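Local atomic coordinates of sulfhydryl oxidase 1 (Homo sapiens, PDB entry 3LLK), a protein that probably catalyses the oxidation of protein thiols to disulfides with its bound FAD, passing the electrons to molecular oxygen. Residues Leu122-Ala134 with Pro185-Val199. Sequence-based numbering, arbitrary orientation.
With FAD (flavin-adenine dinucleotide), chain D.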
loop_
_atom_site.group_PDB
_atom_site.type_symbol
_atom_site.label_atom_id
_atom_site.label_comp_id
_atom_site.label_asym_id
_atom_site.label_seq_id
_atom_site.Cartn_x
_atom_site.Cartn_y
_atom_site.Cartn_z
ATOM N N LEU A 122 4.180 2.523 0.397
ATOM C CA LEU A 122 2.859 2.432 -0.213
ATOM C C LEU A 122 2.627 1.026 -0.771
ATOM O O LEU A 122 1.547 0.460 -0.594
ATOM C CB LEU A 122 2.702 3.486 -1.312
ATOM C CG LEU A 122 1.260 3.696 -1.780
ATOM C CD1 LEU A 122 0.382 4.066 -0.582
ATOM C CD2 LEU A 122 1.228 4.791 -2.844
ATOM N N TRP A 123 3.640 0.466 -1.431
ATOM C CA TRP A 123 3.552 -0.895 -1.949
ATOM C C TRP A 123 3.279 -1.839 -0.779
ATOM O O TRP A 123 2.390 -2.691 -0.849
ATOM C CB TRP A 123 4.870 -1.328 -2.604
ATOM C CG TRP A 123 5.002 -1.001 -4.062
ATOM C CD1 TRP A 123 5.992 -0.268 -4.652
ATOM C CD2 TRP A 123 4.149 -1.452 -5.124
ATOM N NE1 TRP A 123 5.810 -0.237 -6.016
ATOM C CE2 TRP A 123 4.686 -0.954 -6.330
ATOM C CE3 TRP A 123 2.984 -2.233 -5.170
ATOM C CZ2 TRP A 123 4.095 -1.209 -7.577
ATOM C CZ3 TRP A 123 2.396 -2.486 -6.415
ATOM C CH2 TRP A 123 2.956 -1.972 -7.598
ATOM N N VAL A 124 4.056 -1.691 0.296
ATOM C CA VAL A 124 3.897 -2.565 1.452
ATOM C C VAL A 124 2.485 -2.469 1.990
ATOM O O VAL A 124 1.840 -3.496 2.197
ATOM C CB VAL A 124 4.911 -2.237 2.577
ATOM C CG1 VAL A 124 4.723 -3.207 3.762
ATOM C CG2 VAL A 124 6.326 -2.371 2.043
ATOM N N LEU A 125 2.000 -1.242 2.176
ATOM C CA LEU A 125 0.643 -1.011 2.672
ATOM C C LEU A 125 -0.387 -1.683 1.764
ATOM O O LEU A 125 -1.264 -2.403 2.245
ATOM C CB LEU A 125 0.353 0.497 2.763
ATOM C CG LEU A 125 -1.084 0.977 3.050
ATOM C CD1 LEU A 125 -1.598 0.346 4.342
ATOM C CD2 LEU A 125 -1.119 2.510 3.164
ATOM N N PHE A 126 -0.271 -1.458 0.452
ATOM C CA PHE A 126 -1.203 -2.046 -0.517
ATOM C C PHE A 126 -1.245 -3.581 -0.436
ATOM O O PHE A 126 -2.321 -4.177 -0.360
ATOM C CB PHE A 126 -0.844 -1.632 -1.962
ATOM C CG PHE A 126 -1.175 -0.192 -2.311
ATOM C CD1 PHE A 126 -1.980 0.592 -1.484
ATOM C CD2 PHE A 126 -0.673 0.371 -3.482
ATOM C CE1 PHE A 126 -2.275 1.927 -1.820
ATOM C CE2 PHE A 126 -0.963 1.700 -3.829
ATOM C CZ PHE A 126 -1.763 2.476 -2.995
ATOM N N HIS A 127 -0.076 -4.217 -0.489
ATOM C CA HIS A 127 -0.004 -5.676 -0.413
ATOM C C HIS A 127 -0.649 -6.162 0.882
ATOM O O HIS A 127 -1.407 -7.136 0.897
ATOM C CB HIS A 127 1.451 -6.158 -0.457
ATOM C CG HIS A 127 2.097 -6.018 -1.799
ATOM N ND1 HIS A 127 1.666 -6.715 -2.905
ATOM C CD2 HIS A 127 3.120 -5.236 -2.222
ATOM C CE1 HIS A 127 2.391 -6.368 -3.952
ATOM N NE2 HIS A 127 3.281 -5.473 -3.563
ATOM N N PHE A 128 -0.363 -5.466 1.968
ATOM C CA PHE A 128 -0.903 -5.869 3.250
ATOM C C PHE A 128 -2.419 -5.813 3.240
ATOM O O PHE A 128 -3.074 -6.731 3.740
ATOM C CB PHE A 128 -0.328 -5.007 4.371
ATOM C CG PHE A 128 -0.153 -5.749 5.663
ATOM C CD1 PHE A 128 -1.257 -6.220 6.362
ATOM C CD2 PHE A 128 1.122 -6.006 6.163
ATOM C CE1 PHE A 128 -1.102 -6.941 7.546
ATOM C CE2 PHE A 128 1.293 -6.725 7.347
ATOM C CZ PHE A 128 0.176 -7.195 8.040
ATOM N N LEU A 129 -2.978 -4.756 2.649
ATOM C CA LEU A 129 -4.424 -4.618 2.579
ATOM C C LEU A 129 -5.035 -5.778 1.792
ATOM O O LEU A 129 -6.052 -6.319 2.206
ATOM C CB LEU A 129 -4.822 -3.272 1.945
ATOM C CG LEU A 129 -4.466 -2.030 2.780
ATOM C CD1 LEU A 129 -4.782 -0.761 2.005
ATOM C CD2 LEU A 129 -5.245 -2.062 4.094
ATOM N N THR A 130 -4.422 -6.169 0.674
ATOM C CA THR A 130 -4.976 -7.281 -0.108
ATOM C C THR A 130 -4.944 -8.589 0.668
ATOM O O THR A 130 -5.899 -9.381 0.614
ATOM C CB THR A 130 -4.242 -7.492 -1.465
ATOM O OG1 THR A 130 -2.854 -7.773 -1.245
ATOM C CG2 THR A 130 -4.387 -6.265 -2.335
ATOM N N VAL A 131 -3.856 -8.817 1.400
ATOM C CA VAL A 131 -3.739 -10.037 2.169
ATOM C C VAL A 131 -4.719 -10.068 3.331
ATOM O O VAL A 131 -5.341 -11.093 3.584
ATOM C CB VAL A 131 -2.301 -10.255 2.681
ATOM C CG1 VAL A 131 -2.265 -11.453 3.636
ATOM C CG2 VAL A 131 -1.374 -10.517 1.485
ATOM N N GLN A 132 -4.862 -8.954 4.037
ATOM C CA GLN A 132 -5.806 -8.893 5.143
ATOM C C GLN A 132 -7.201 -9.264 4.632
ATOM O O GLN A 132 -7.945 -9.985 5.294
ATOM C CB GLN A 132 -5.857 -7.486 5.731
ATOM C CG GLN A 132 -4.637 -7.077 6.530
ATOM C CD GLN A 132 -4.686 -7.575 7.964
ATOM O OE1 GLN A 132 -4.380 -8.729 8.241
ATOM N NE2 GLN A 132 -5.081 -6.702 8.877
ATOM N N ALA A 133 -7.544 -8.766 3.445
ATOM C CA ALA A 133 -8.854 -9.027 2.845
ATOM C C ALA A 133 -9.030 -10.477 2.414
ATOM O O ALA A 133 -10.161 -10.950 2.270
ATOM C CB ALA A 133 -9.070 -8.112 1.633
ATOM N N ALA A 134 -7.914 -11.168 2.197
ATOM C CA ALA A 134 -7.948 -12.554 1.760
ATOM C C ALA A 134 -7.947 -13.526 2.933
ATOM O O ALA A 134 -8.237 -14.708 2.765
ATOM C CB ALA A 134 -6.770 -12.843 0.836
ATOM N N PRO A 185 -10.486 -12.654 -3.559
ATOM C CA PRO A 185 -9.485 -12.003 -2.707
ATOM C C PRO A 185 -8.085 -12.570 -2.967
ATOM O O PRO A 185 -7.117 -11.823 -3.050
ATOM C CB PRO A 185 -9.993 -12.301 -1.299
ATOM C CG PRO A 185 -11.485 -12.353 -1.491
ATOM C CD PRO A 185 -11.608 -13.166 -2.755
ATOM N N ASN A 186 -7.981 -13.889 -3.118
ATOM C CA ASN A 186 -6.676 -14.507 -3.370
ATOM C C ASN A 186 -6.102 -14.059 -4.705
ATOM O O ASN A 186 -4.901 -13.785 -4.819
ATOM C CB ASN A 186 -6.766 -16.036 -3.345
ATOM C CG ASN A 186 -6.908 -16.588 -1.940
ATOM O OD1 ASN A 186 -6.520 -15.948 -0.959
ATOM N ND2 ASN A 186 -7.447 -17.791 -1.837
ATOM N N ALA A 187 -6.961 -14.000 -5.717
ATOM C CA ALA A 187 -6.542 -13.557 -7.040
ATOM C C ALA A 187 -6.047 -12.114 -6.956
ATOM O O ALA A 187 -5.081 -11.744 -7.626
ATOM C CB ALA A 187 -7.712 -13.652 -8.024
ATOM N N ALA A 188 -6.726 -11.301 -6.146
ATOM C CA ALA A 188 -6.352 -9.898 -5.991
ATOM C C ALA A 188 -4.963 -9.808 -5.376
ATOM O O ALA A 188 -4.156 -8.958 -5.761
ATOM C CB ALA A 188 -7.368 -9.166 -5.118
ATOM N N VAL A 189 -4.682 -10.692 -4.427
ATOM C CA VAL A 189 -3.369 -10.712 -3.789
ATOM C C VAL A 189 -2.292 -11.008 -4.830
ATOM O O VAL A 189 -1.264 -10.328 -4.888
ATOM C CB VAL A 189 -3.290 -11.788 -2.682
ATOM C CG1 VAL A 189 -1.829 -12.066 -2.319
ATOM C CG2 VAL A 189 -4.054 -11.313 -1.446
ATOM N N LEU A 190 -2.538 -12.027 -5.648
ATOM C CA LEU A 190 -1.591 -12.434 -6.676
ATOM C C LEU A 190 -1.488 -11.401 -7.783
ATOM O O LEU A 190 -0.430 -11.224 -8.378
ATOM C CB LEU A 190 -2.002 -13.783 -7.270
ATOM C CG LEU A 190 -1.884 -14.996 -6.346
ATOM C CD1 LEU A 190 -2.497 -16.216 -7.018
ATOM C CD2 LEU A 190 -0.419 -15.247 -6.011
ATOM N N TRP A 191 -2.594 -10.733 -8.078
ATOM C CA TRP A 191 -2.588 -9.722 -9.129
ATOM C C TRP A 191 -1.652 -8.573 -8.773
ATOM O O TRP A 191 -0.886 -8.097 -9.615
ATOM C CB TRP A 191 -3.988 -9.143 -9.366
ATOM C CG TRP A 191 -3.987 -8.175 -10.522
ATOM C CD1 TRP A 191 -4.158 -8.481 -11.842
ATOM C CD2 TRP A 191 -3.673 -6.774 -10.476
ATOM N NE1 TRP A 191 -3.964 -7.368 -12.621
ATOM C CE2 TRP A 191 -3.666 -6.304 -11.811
ATOM C CE3 TRP A 191 -3.393 -5.874 -9.440
ATOM C CZ2 TRP A 191 -3.391 -4.974 -12.138
ATOM C CZ3 TRP A 191 -3.119 -4.544 -9.764
ATOM C CH2 TRP A 191 -3.121 -4.111 -11.107
ATOM N N LEU A 192 -1.735 -8.111 -7.531
ATOM C CA LEU A 192 -0.899 -6.994 -7.088
ATOM C C LEU A 192 0.557 -7.432 -7.032
ATOM O O LEU A 192 1.464 -6.678 -7.387
ATOM C CB LEU A 192 -1.339 -6.511 -5.703
ATOM C CG LEU A 192 -0.745 -5.171 -5.248
ATOM C CD1 LEU A 192 -1.101 -4.080 -6.237
ATOM C CD2 LEU A 192 -1.268 -4.832 -3.856
ATOM N N TRP A 193 0.769 -8.661 -6.576
ATOM C CA TRP A 193 2.102 -9.226 -6.467
ATOM C C TRP A 193 2.801 -9.280 -7.820
ATOM O O TRP A 193 3.921 -8.777 -7.972
ATOM C CB TRP A 193 2.017 -10.633 -5.874
ATOM C CG TRP A 193 3.205 -11.501 -6.169
ATOM C CD1 TRP A 193 4.451 -11.409 -5.618
ATOM C CD2 TRP A 193 3.255 -12.593 -7.098
ATOM N NE1 TRP A 193 5.273 -12.377 -6.142
ATOM C CE2 TRP A 193 4.566 -13.117 -7.054
ATOM C CE3 TRP A 193 2.320 -13.175 -7.962
ATOM C CZ2 TRP A 193 4.971 -14.203 -7.847
ATOM C CZ3 TRP A 193 2.720 -14.257 -8.753
ATOM C CH2 TRP A 193 4.036 -14.757 -8.689
ATOM N N SER A 194 2.147 -9.892 -8.804
ATOM C CA SER A 194 2.749 -10.007 -10.127
ATOM C C SER A 194 2.841 -8.654 -10.814
ATOM O O SER A 194 3.784 -8.406 -11.560
ATOM C CB SER A 194 1.974 -11.006 -11.000
ATOM O OG SER A 194 0.663 -10.564 -11.260
ATOM N N SER A 195 1.873 -7.776 -10.572
ATOM C CA SER A 195 1.917 -6.451 -11.180
ATOM C C SER A 195 3.122 -5.690 -10.620
ATOM O O SER A 195 3.792 -4.945 -11.331
ATOM C CB SER A 195 0.625 -5.675 -10.898
ATOM O OG SER A 195 -0.466 -6.161 -11.678
ATOM N N HIS A 196 3.404 -5.891 -9.337
ATOM C CA HIS A 196 4.539 -5.231 -8.712
ATOM C C HIS A 196 5.834 -5.770 -9.345
ATOM O O HIS A 196 6.780 -5.015 -9.593
ATOM C CB HIS A 196 4.504 -5.479 -7.197
ATOM C CG HIS A 196 5.513 -4.687 -6.421
ATOM N ND1 HIS A 196 5.495 -4.615 -5.044
ATOM C CD2 HIS A 196 6.574 -3.945 -6.822
ATOM C CE1 HIS A 196 6.501 -3.862 -4.630
ATOM N NE2 HIS A 196 7.172 -3.445 -5.689
ATOM N N ASN A 197 5.875 -7.069 -9.635
ATOM C CA ASN A 197 7.075 -7.620 -10.250
ATOM C C ASN A 197 7.282 -7.104 -11.671
ATOM O O ASN A 197 8.415 -6.953 -12.127
ATOM C CB ASN A 197 7.063 -9.154 -10.209
ATOM C CG ASN A 197 7.716 -9.703 -8.935
ATOM O OD1 ASN A 197 8.623 -9.083 -8.382
ATOM N ND2 ASN A 197 7.272 -10.870 -8.482
ATOM N N ARG A 198 6.196 -6.803 -12.371
ATOM C CA ARG A 198 6.320 -6.281 -13.728
ATOM C C ARG A 198 6.965 -4.888 -13.654
ATOM O O ARG A 198 7.702 -4.476 -14.553
ATOM C CB ARG A 198 4.948 -6.207 -14.386
ATOM C CG ARG A 198 4.278 -7.571 -14.555
ATOM C CD ARG A 198 2.984 -7.431 -15.339
ATOM N NE ARG A 198 3.254 -6.979 -16.696
ATOM C CZ ARG A 198 2.473 -6.153 -17.382
ATOM N NH1 ARG A 198 1.365 -5.680 -16.833
ATOM N NH2 ARG A 198 2.799 -5.811 -18.621
ATOM N N VAL A 199 6.681 -4.170 -12.569
ATOM C CA VAL A 199 7.255 -2.846 -12.349
ATOM C C VAL A 199 8.719 -3.034 -11.968
ATOM O O VAL A 199 9.594 -2.286 -12.420
ATOM C CB VAL A 199 6.517 -2.083 -11.205
ATOM C CG1 VAL A 199 7.283 -0.814 -10.826
ATOM C CG2 VAL A 199 5.111 -1.713 -11.663
HETATM P PA FAD D . 9.533 -1.310 -3.662
HETATM O O1A FAD D . 8.971 -0.015 -3.189
HETATM O O2A FAD D . 9.374 -1.806 -5.055
HETATM O O5B FAD D . 9.082 -2.481 -2.720
HETATM C C5B FAD D . 8.655 -2.344 -1.363
HETATM C C4B FAD D . 9.071 -3.663 -0.764
HETATM O O4B FAD D . 7.936 -4.545 -0.975
HETATM C C3B FAD D . 10.409 -4.415 -0.941
HETATM O O3B FAD D . 11.500 -3.948 -0.149
HETATM C C2B FAD D . 9.956 -5.787 -0.722
HETATM O O2B FAD D . 9.979 -6.221 0.603
HETATM C C1B FAD D . 8.501 -5.838 -1.212
HETATM N N9A FAD D . 8.220 -6.240 -2.555
HETATM C C8A FAD D . 8.970 -6.175 -3.759
HETATM N N7A FAD D . 8.412 -6.677 -4.810
HETATM C C5A FAD D . 7.201 -7.131 -4.303
HETATM C C6A FAD D . 6.158 -7.821 -4.949
HETATM N N6A FAD D . 6.201 -8.183 -6.239
HETATM N N1A FAD D . 5.039 -8.205 -4.236
HETATM C C2A FAD D . 4.913 -8.012 -2.894
HETATM N N3A FAD D . 5.949 -7.328 -2.241
HETATM C C4A FAD D . 7.080 -6.906 -3.008
HETATM N N1 FAD D . 8.819 4.335 -9.943
HETATM C C2 FAD D . 9.391 4.698 -11.144
HETATM O O2 FAD D . 10.539 5.168 -11.094
HETATM N N3 FAD D . 8.535 4.428 -12.204
HETATM C C4 FAD D . 7.236 3.863 -12.166
HETATM O O4 FAD D . 6.566 3.726 -13.242
HETATM C C4X FAD D . 6.755 3.537 -10.914
HETATM N N5 FAD D . 5.414 3.060 -10.753
HETATM C C5X FAD D . 4.807 2.814 -9.493
HETATM C C6 FAD D . 3.444 2.459 -9.465
HETATM C C7 FAD D . 2.850 2.190 -8.200
HETATM C C7M FAD D . 1.369 1.813 -8.248
HETATM C C8 FAD D . 3.604 2.273 -6.991
HETATM C C8M FAD D . 3.169 1.993 -5.566
HETATM C C9 FAD D . 4.941 2.661 -7.057
HETATM C C9A FAD D . 5.613 2.998 -8.262
HETATM N N10 FAD D . 7.007 3.410 -8.574
HETATM C C10 FAD D . 7.574 3.778 -9.766
HETATM C "C1'" FAD D . 7.928 3.307 -7.487
HETATM C "C2'" FAD D . 8.670 2.019 -7.293
HETATM O "O2'" FAD D . 7.811 0.887 -7.583
HETATM C "C3'" FAD D . 9.308 1.763 -5.962
HETATM O "O3'" FAD D . 8.341 1.892 -4.927
HETATM C "C4'" FAD D . 10.589 2.485 -5.578
HETATM O "O4'" FAD D . 11.501 2.559 -6.715
HETATM C "C5'" FAD D . 11.295 2.048 -4.368
HETATM O "O5'" FAD D . 11.761 0.719 -4.618
HETATM P P FAD D . 12.237 -0.278 -3.528
HETATM O O1P FAD D . 13.377 -0.940 -4.164
HETATM O O2P FAD D . 12.527 0.375 -2.225
HETATM O O3P FAD D . 11.077 -1.363 -3.265
HETATM O O HOH W 1 -0.568 -8.701 -2.909
HETATM O O HOH W 2 -7.495 -9.652 -1.623
#
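Trp123 and His196 lie face to face, the five-membered ring of the indole over the imidazole with centroids 3.5 Å apart and planes only 8° from parallel. The opposite face of Trp123 carries the flavin methyl C8M, while CD1 of Leu192 sits at the indole edge. His196 is sandwiched in turn, its other face taking the adenine around C5A; the same base covers His127, with C2A over the centre of that ring. The two imidazoles meet rim to rim, and His127 NE2 and His196 ND1 share a nearly straight hydrogen bond of 2.8 Å (164°). Both nitrogens of His196 are thus engaged, since NE2 donates to the phosphate oxygen O2A of FAD. CG of His196 lies anti to its backbone N (chi1 -172°), which carries the ring across to the indole. From the indole's rim, Trp123 NE1 donates to FAD O2' at 2.8 Å. An alanine in place of Trp123 would probably leave O2' without this donor and one face of His196 uncovered, so that the imidazole would be held by its two hydrogen bonds and the adenine alone.

Away from the cofactor the antiparallel segments, whose axes approach to 8.5 Å, close on Leu192, a knob among Trp123, Phe126, His127 and Thr130. A water ties His127 ND1 to Thr130 OG1 and Val189 O, and so fixes the imidazole from its other nitrogen; Thr130 OG1 itself donates to His127 O. Farther along, Val189 CG2 rests 3.4 Å from Thr130 O, and Ala134 packs on Pro185. This is part of the helical FAD-binding core of the Erv1/Alr fold: the linked histidines hold adenine and phosphate, Trp123 bridges to the flavin, and the phosphate's negative charge would be expected to keep the His196 NE2 proton in place.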